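Local coordinates for xylose isomerase-like TIM barrel domain-containing protein (Thermus thermophilus, PDB 3AYV), which is of unknown function but binds zinc and, as a xylose isomerase-like TIM barrel protein, is probably involved in protection against oxidative stress, at residues 179-193 against 205-219. Residues are numbered along the deposited sequence; the frame is centred on the assembly and turned at random.
With ZN (zinc ion), chain F.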
loop_
_atom_site.group_PDB
_atom_site.type_symbol
_atom_site.label_atom_id
_atom_site.label_comp_id
_atom_site.label_asym_id
_atom_site.label_seq_id
_atom_site.Cartn_x
_atom_site.Cartn_y
_atom_site.Cartn_z
ATOM N N LEU A 179 12.249 7.770 1.804
ATOM C CA LEU A 179 13.024 7.031 0.800
ATOM C C LEU A 179 14.221 6.279 1.403
ATOM O O LEU A 179 14.629 5.243 0.880
ATOM C CB LEU A 179 13.503 8.008 -0.268
ATOM C CG LEU A 179 12.335 8.535 -1.121
ATOM C CD1 LEU A 179 12.779 9.673 -2.068
ATOM C CD2 LEU A 179 11.686 7.407 -1.886
ATOM N N ALA A 180 14.757 6.810 2.502
ATOM C CA ALA A 180 15.878 6.167 3.208
ATOM C C ALA A 180 15.522 4.785 3.778
ATOM O O ALA A 180 16.414 3.998 4.135
ATOM C CB ALA A 180 16.456 7.094 4.288
ATOM N N LEU A 181 14.225 4.471 3.843
ATOM C CA LEU A 181 13.768 3.154 4.318
ATOM C C LEU A 181 13.802 2.125 3.199
ATOM O O LEU A 181 13.431 0.971 3.384
ATOM C CB LEU A 181 12.342 3.244 4.875
ATOM C CG LEU A 181 12.114 4.018 6.175
ATOM C CD1 LEU A 181 10.620 3.983 6.537
ATOM C CD2 LEU A 181 12.928 3.430 7.319
ATOM N N ALA A 182 14.172 2.581 2.006
ATOM C CA ALA A 182 14.361 1.687 0.868
ATOM C C ALA A 182 13.049 1.013 0.410
ATOM O O ALA A 182 12.952 -0.214 0.327
ATOM C CB ALA A 182 15.517 0.650 1.160
ATOM N N PRO A 183 12.025 1.829 0.072
ATOM C CA PRO A 183 10.772 1.223 -0.396
ATOM C C PRO A 183 10.957 0.357 -1.638
ATOM O O PRO A 183 11.599 0.792 -2.612
ATOM C CB PRO A 183 9.881 2.441 -0.734
ATOM C CG PRO A 183 10.832 3.576 -0.955
ATOM C CD PRO A 183 12.017 3.304 -0.026
ATOM N N GLU A 184 10.384 -0.835 -1.619
ATOM C CA GLU A 184 10.413 -1.672 -2.794
ATOM C C GLU A 184 9.154 -1.503 -3.637
ATOM O O GLU A 184 9.056 -2.070 -4.723
ATOM C CB GLU A 184 10.683 -3.141 -2.421
ATOM C CG GLU A 184 9.562 -3.848 -1.687
ATOM C CD GLU A 184 10.043 -5.088 -0.960
ATOM O OE1 GLU A 184 9.551 -6.174 -1.304
ATOM O OE2 GLU A 184 10.887 -4.969 -0.043
ATOM N N HIS A 185 8.222 -0.673 -3.142
ATOM C CA HIS A 185 6.866 -0.580 -3.676
ATOM C C HIS A 185 6.485 0.864 -3.456
ATOM O O HIS A 185 6.713 1.417 -2.369
ATOM C CB HIS A 185 5.945 -1.479 -2.849
ATOM C CG HIS A 185 4.782 -2.042 -3.592
ATOM N ND1 HIS A 185 3.486 -1.635 -3.359
ATOM C CD2 HIS A 185 4.706 -3.021 -4.521
ATOM C CE1 HIS A 185 2.659 -2.343 -4.109
ATOM N NE2 HIS A 185 3.382 -3.180 -4.838
ATOM N N LEU A 186 5.953 1.509 -4.489
ATOM C CA LEU A 186 5.576 2.912 -4.348
ATOM C C LEU A 186 4.124 3.116 -4.668
ATOM O O LEU A 186 3.610 2.568 -5.653
ATOM C CB LEU A 186 6.459 3.837 -5.202
ATOM C CG LEU A 186 7.828 3.990 -4.531
ATOM C CD1 LEU A 186 8.826 3.040 -5.175
ATOM C CD2 LEU A 186 8.328 5.447 -4.492
ATOM N N HIS A 187 3.455 3.865 -3.795
ATOM C CA HIS A 187 2.085 4.289 -4.032
ATOM C C HIS A 187 2.139 5.704 -4.564
ATOM O O HIS A 187 2.601 6.616 -3.876
ATOM C CB HIS A 187 1.276 4.210 -2.739
ATOM C CG HIS A 187 0.713 2.852 -2.470
ATOM N ND1 HIS A 187 -0.149 2.603 -1.427
ATOM C CD2 HIS A 187 0.859 1.674 -3.125
ATOM C CE1 HIS A 187 -0.478 1.321 -1.419
ATOM N NE2 HIS A 187 0.109 0.738 -2.448
ATOM N N LEU A 188 1.689 5.874 -5.803
ATOM C CA LEU A 188 1.859 7.139 -6.518
ATOM C C LEU A 188 0.559 7.866 -6.764
ATOM O O LEU A 188 -0.418 7.265 -7.201
ATOM C CB LEU A 188 2.526 6.896 -7.864
ATOM C CG LEU A 188 3.931 6.265 -7.824
ATOM C CD1 LEU A 188 4.358 6.113 -9.290
ATOM C CD2 LEU A 188 4.889 7.165 -7.089
ATOM N N ASN A 189 0.573 9.156 -6.460
ATOM C CA ASN A 189 -0.497 10.082 -6.820
ATOM C C ASN A 189 -0.016 11.475 -6.456
ATOM O O ASN A 189 1.141 11.614 -6.053
ATOM C CB ASN A 189 -1.836 9.705 -6.145
ATOM C CG ASN A 189 -1.750 9.646 -4.625
ATOM O OD1 ASN A 189 -1.046 10.440 -3.996
ATOM N ND2 ASN A 189 -2.472 8.692 -4.029
ATOM N N ASP A 190 -0.873 12.492 -6.612
ATOM C CA ASP A 190 -0.526 13.827 -6.167
ATOM C C ASP A 190 -1.617 14.427 -5.272
ATOM O O ASP A 190 -2.745 13.932 -5.212
ATOM C CB ASP A 190 -0.194 14.751 -7.353
ATOM C CG ASP A 190 0.966 15.693 -7.051
ATOM O OD1 ASP A 190 1.284 15.913 -5.860
ATOM O OD2 ASP A 190 1.532 16.286 -8.004
ATOM N N THR A 191 -1.240 15.484 -4.578
ATOM C CA THR A 191 -2.076 16.109 -3.573
ATOM C C THR A 191 -1.834 17.615 -3.647
ATOM O O THR A 191 -0.774 18.064 -4.101
ATOM C CB THR A 191 -1.722 15.598 -2.154
ATOM O OG1 THR A 191 -2.362 16.440 -1.181
ATOM C CG2 THR A 191 -0.195 15.610 -1.907
ATOM N N ASP A 192 -2.817 18.388 -3.197
ATOM C CA ASP A 192 -2.639 19.827 -3.017
ATOM C C ASP A 192 -1.863 20.211 -1.756
ATOM O O ASP A 192 -1.651 21.402 -1.483
ATOM C CB ASP A 192 -4.007 20.527 -3.053
ATOM C CG ASP A 192 -4.992 20.008 -1.990
ATOM O OD1 ASP A 192 -4.643 19.164 -1.135
ATOM O OD2 ASP A 192 -6.151 20.474 -2.012
ATOM N N GLY A 193 -1.437 19.208 -0.984
ATOM C CA GLY A 193 -0.742 19.441 0.248
ATOM C C GLY A 193 -1.645 19.572 1.452
ATOM O O GLY A 193 -1.149 19.821 2.553
ATOM N N VAL A 205 1.432 19.121 -5.698
ATOM C CA VAL A 205 2.591 19.807 -5.137
ATOM C C VAL A 205 3.783 18.883 -4.836
ATOM O O VAL A 205 4.841 19.363 -4.405
ATOM C CB VAL A 205 2.215 20.561 -3.819
ATOM C CG1 VAL A 205 1.055 21.517 -4.063
ATOM C CG2 VAL A 205 1.897 19.556 -2.668
ATOM N N LEU A 206 3.626 17.574 -5.042
ATOM C CA LEU A 206 4.669 16.613 -4.628
ATOM C C LEU A 206 5.975 16.647 -5.454
ATOM O O LEU A 206 6.993 16.131 -5.006
ATOM C CB LEU A 206 4.130 15.168 -4.520
ATOM C CG LEU A 206 3.152 14.884 -3.360
ATOM C CD1 LEU A 206 2.735 13.423 -3.384
ATOM C CD2 LEU A 206 3.784 15.289 -1.981
ATOM N N GLY A 207 5.951 17.253 -6.643
ATOM C CA GLY A 207 7.201 17.432 -7.435
ATOM C C GLY A 207 7.929 16.132 -7.770
ATOM O O GLY A 207 9.165 16.031 -7.623
ATOM N N HIS A 208 7.182 15.125 -8.214
ATOM C CA HIS A 208 7.774 13.799 -8.440
ATOM C C HIS A 208 8.979 13.806 -9.368
ATOM O O HIS A 208 9.856 12.946 -9.255
ATOM C CB HIS A 208 6.755 12.816 -9.011
ATOM C CG HIS A 208 5.572 12.592 -8.119
ATOM N ND1 HIS A 208 5.444 11.480 -7.314
ATOM C CD2 HIS A 208 4.470 13.348 -7.901
ATOM C CE1 HIS A 208 4.302 11.552 -6.647
ATOM N NE2 HIS A 208 3.701 12.680 -6.977
ATOM N N GLY A 209 8.995 14.739 -10.314
ATOM C CA GLY A 209 10.142 14.868 -11.220
ATOM C C GLY A 209 11.466 15.035 -10.483
ATOM O O GLY A 209 12.513 14.558 -10.952
ATOM N N ALA A 210 11.431 15.698 -9.329
ATOM C CA ALA A 210 12.628 15.936 -8.538
ATOM C C ALA A 210 13.173 14.708 -7.787
ATOM O O ALA A 210 14.354 14.694 -7.433
ATOM C CB ALA A 210 12.412 17.126 -7.557
ATOM N N TRP A 211 12.350 13.676 -7.541
ATOM C CA TRP A 211 12.804 12.570 -6.687
ATOM C C TRP A 211 12.485 11.159 -7.145
ATOM O O TRP A 211 13.073 10.204 -6.635
ATOM C CB TRP A 211 12.326 12.784 -5.226
ATOM C CG TRP A 211 10.822 12.843 -5.074
ATOM C CD1 TRP A 211 10.040 13.979 -5.067
ATOM C CD2 TRP A 211 9.924 11.737 -4.911
ATOM N NE1 TRP A 211 8.718 13.629 -4.901
ATOM C CE2 TRP A 211 8.620 12.266 -4.805
ATOM C CE3 TRP A 211 10.096 10.346 -4.815
ATOM C CZ2 TRP A 211 7.493 11.449 -4.618
ATOM C CZ3 TRP A 211 8.972 9.539 -4.638
ATOM C CH2 TRP A 211 7.691 10.092 -4.548
ATOM N N LEU A 212 11.567 11.003 -8.100
ATOM C CA LEU A 212 11.031 9.670 -8.405
ATOM C C LEU A 212 11.856 8.851 -9.400
ATOM O O LEU A 212 11.805 7.606 -9.384
ATOM C CB LEU A 212 9.571 9.758 -8.877
ATOM C CG LEU A 212 8.851 8.457 -9.281
ATOM C CD1 LEU A 212 8.664 7.491 -8.088
ATOM C CD2 LEU A 212 7.514 8.811 -9.886
ATOM N N ARG A 213 12.615 9.529 -10.255
ATOM C CA ARG A 213 13.313 8.828 -11.337
ATOM C C ARG A 213 14.164 7.616 -10.875
ATOM O O ARG A 213 14.112 6.569 -11.528
ATOM C CB ARG A 213 14.123 9.785 -12.237
ATOM C CG ARG A 213 14.391 9.190 -13.624
ATOM C CD ARG A 213 15.180 10.138 -14.505
ATOM N NE ARG A 213 15.039 11.520 -14.043
ATOM C CZ ARG A 213 14.265 12.430 -14.623
ATOM N NH1 ARG A 213 13.576 12.099 -15.702
ATOM N NH2 ARG A 213 14.184 13.664 -14.129
ATOM N N PRO A 214 14.909 7.737 -9.748
ATOM C CA PRO A 214 15.689 6.558 -9.321
ATOM C C PRO A 214 14.870 5.308 -9.026
ATOM O O PRO A 214 15.431 4.218 -8.995
ATOM C CB PRO A 214 16.426 7.048 -8.062
ATOM C CG PRO A 214 16.498 8.521 -8.219
ATOM C CD PRO A 214 15.174 8.890 -8.875
ATOM N N TYR A 215 13.554 5.452 -8.836
ATOM C CA TYR A 215 12.680 4.342 -8.377
ATOM C C TYR A 215 11.839 3.715 -9.469
ATOM O O TYR A 215 11.028 2.838 -9.223
ATOM C CB TYR A 215 11.807 4.825 -7.180
ATOM C CG TYR A 215 12.682 5.313 -6.056
ATOM C CD1 TYR A 215 13.192 4.418 -5.118
ATOM C CD2 TYR A 215 13.063 6.647 -5.965
ATOM C CE1 TYR A 215 14.029 4.841 -4.111
ATOM C CE2 TYR A 215 13.911 7.073 -4.964
ATOM C CZ TYR A 215 14.380 6.160 -4.035
ATOM O OH TYR A 215 15.223 6.578 -3.035
ATOM N N LEU A 216 12.065 4.131 -10.709
ATOM C CA LEU A 216 11.254 3.655 -11.833
ATOM C C LEU A 216 11.385 2.165 -12.163
ATOM O O LEU A 216 10.586 1.623 -12.936
ATOM C CB LEU A 216 11.511 4.515 -13.086
ATOM C CG LEU A 216 11.075 5.976 -12.931
ATOM C CD1 LEU A 216 11.357 6.765 -14.194
ATOM C CD2 LEU A 216 9.598 6.103 -12.568
ATOM N N ASP A 217 12.376 1.503 -11.563
ATOM C CA ASP A 217 12.561 0.064 -11.742
ATOM C C ASP A 217 11.840 -0.766 -10.659
ATOM O O ASP A 217 11.880 -2.014 -10.693
ATOM C CB ASP A 217 14.065 -0.287 -11.806
ATOM C CG ASP A 217 14.851 0.198 -10.577
ATOM O OD1 ASP A 217 14.454 1.190 -9.906
ATOM O OD2 ASP A 217 15.897 -0.412 -10.280
ATOM N N ARG A 218 11.179 -0.065 -9.729
ATOM C CA ARG A 218 10.379 -0.670 -8.659
ATOM C C ARG A 218 8.909 -0.761 -9.063
ATOM O O ARG A 218 8.460 -0.084 -10.000
ATOM C CB ARG A 218 10.469 0.179 -7.382
ATOM C CG ARG A 218 11.553 -0.224 -6.375
ATOM C CD ARG A 218 12.936 0.177 -6.804
ATOM N NE ARG A 218 13.806 0.464 -5.663
ATOM C CZ ARG A 218 14.922 1.174 -5.742
ATOM N NH1 ARG A 218 15.321 1.662 -6.919
ATOM N NH2 ARG A 218 15.650 1.394 -4.654
ATOM N N THR A 219 8.155 -1.589 -8.352
ATOM C CA THR A 219 6.727 -1.684 -8.602
ATOM C C THR A 219 6.094 -0.361 -8.182
ATOM O O THR A 219 6.380 0.151 -7.091
ATOM C CB THR A 219 6.091 -2.868 -7.884
ATOM O OG1 THR A 219 6.729 -4.079 -8.322
ATOM C CG2 THR A 219 4.596 -2.954 -8.211
HETATM ZN ZN ZN F . -1.101 4.552 -0.353
HETATM O O HOH W 1 10.062 -3.544 -6.860
HETATM O O HOH W 2 -3.076 2.978 -0.261
HETATM O O HOH W 3 -3.215 5.720 -0.508
#
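D190 reaches across to the start of 205-219 and takes the backbone N of L206 on OD1 at 3.0 Å, through the syn lone pair. The same oxygen also accepts from T191 N on its anti side, so two backbone N-H groups grip one carboxylate oxygen and fix its rotation. An alanine at this position would leave the L206 and T191 amides without that acceptor and would probably let the start of 205-219 drift from the chain that follows strand 185-188. Beside it V205 N bonds to T191 O at 2.9 Å, while the H208 ring brings NE2 edge-on to N189 O in a weak, bent bond (N-H...O 123°). At the other end, L186 N donates to T219 O at 3.0 Å, in the carbonyl plane, and a water links E184 O to T219 N.

Those last bonds join strands 185-188 and 219-222, parallel neighbours that are seventh and eighth in a closed TIM barrel; 205-219 belongs to the connection between them, which has no regular α-helix within this segment. From strand 185-188, H187 faces the other way and binds a zinc ion through ND1, together with E136, D162 and E223.

Apolar packing fills the middle. L179 lays CD2 over one face of the Y215 ring, 4.0 Å from its centroid, a CH-pi contact set towards the rim, and turns CD1 to W211 CE3. L186 spreads its branches: CD1 meets the CB atoms of Y215 and R218, while CD2 comes to the edge of the W211 ring. L212 holds CG opposite its own backbone N (chi1 178°), which carries its methyls to L188, and the two side chains meet tip to tip, with L212 CD1 3.9 Å from L188 CD2. W211 is itself steadied by NE1, which bonds to L206 O in the plane of its ring.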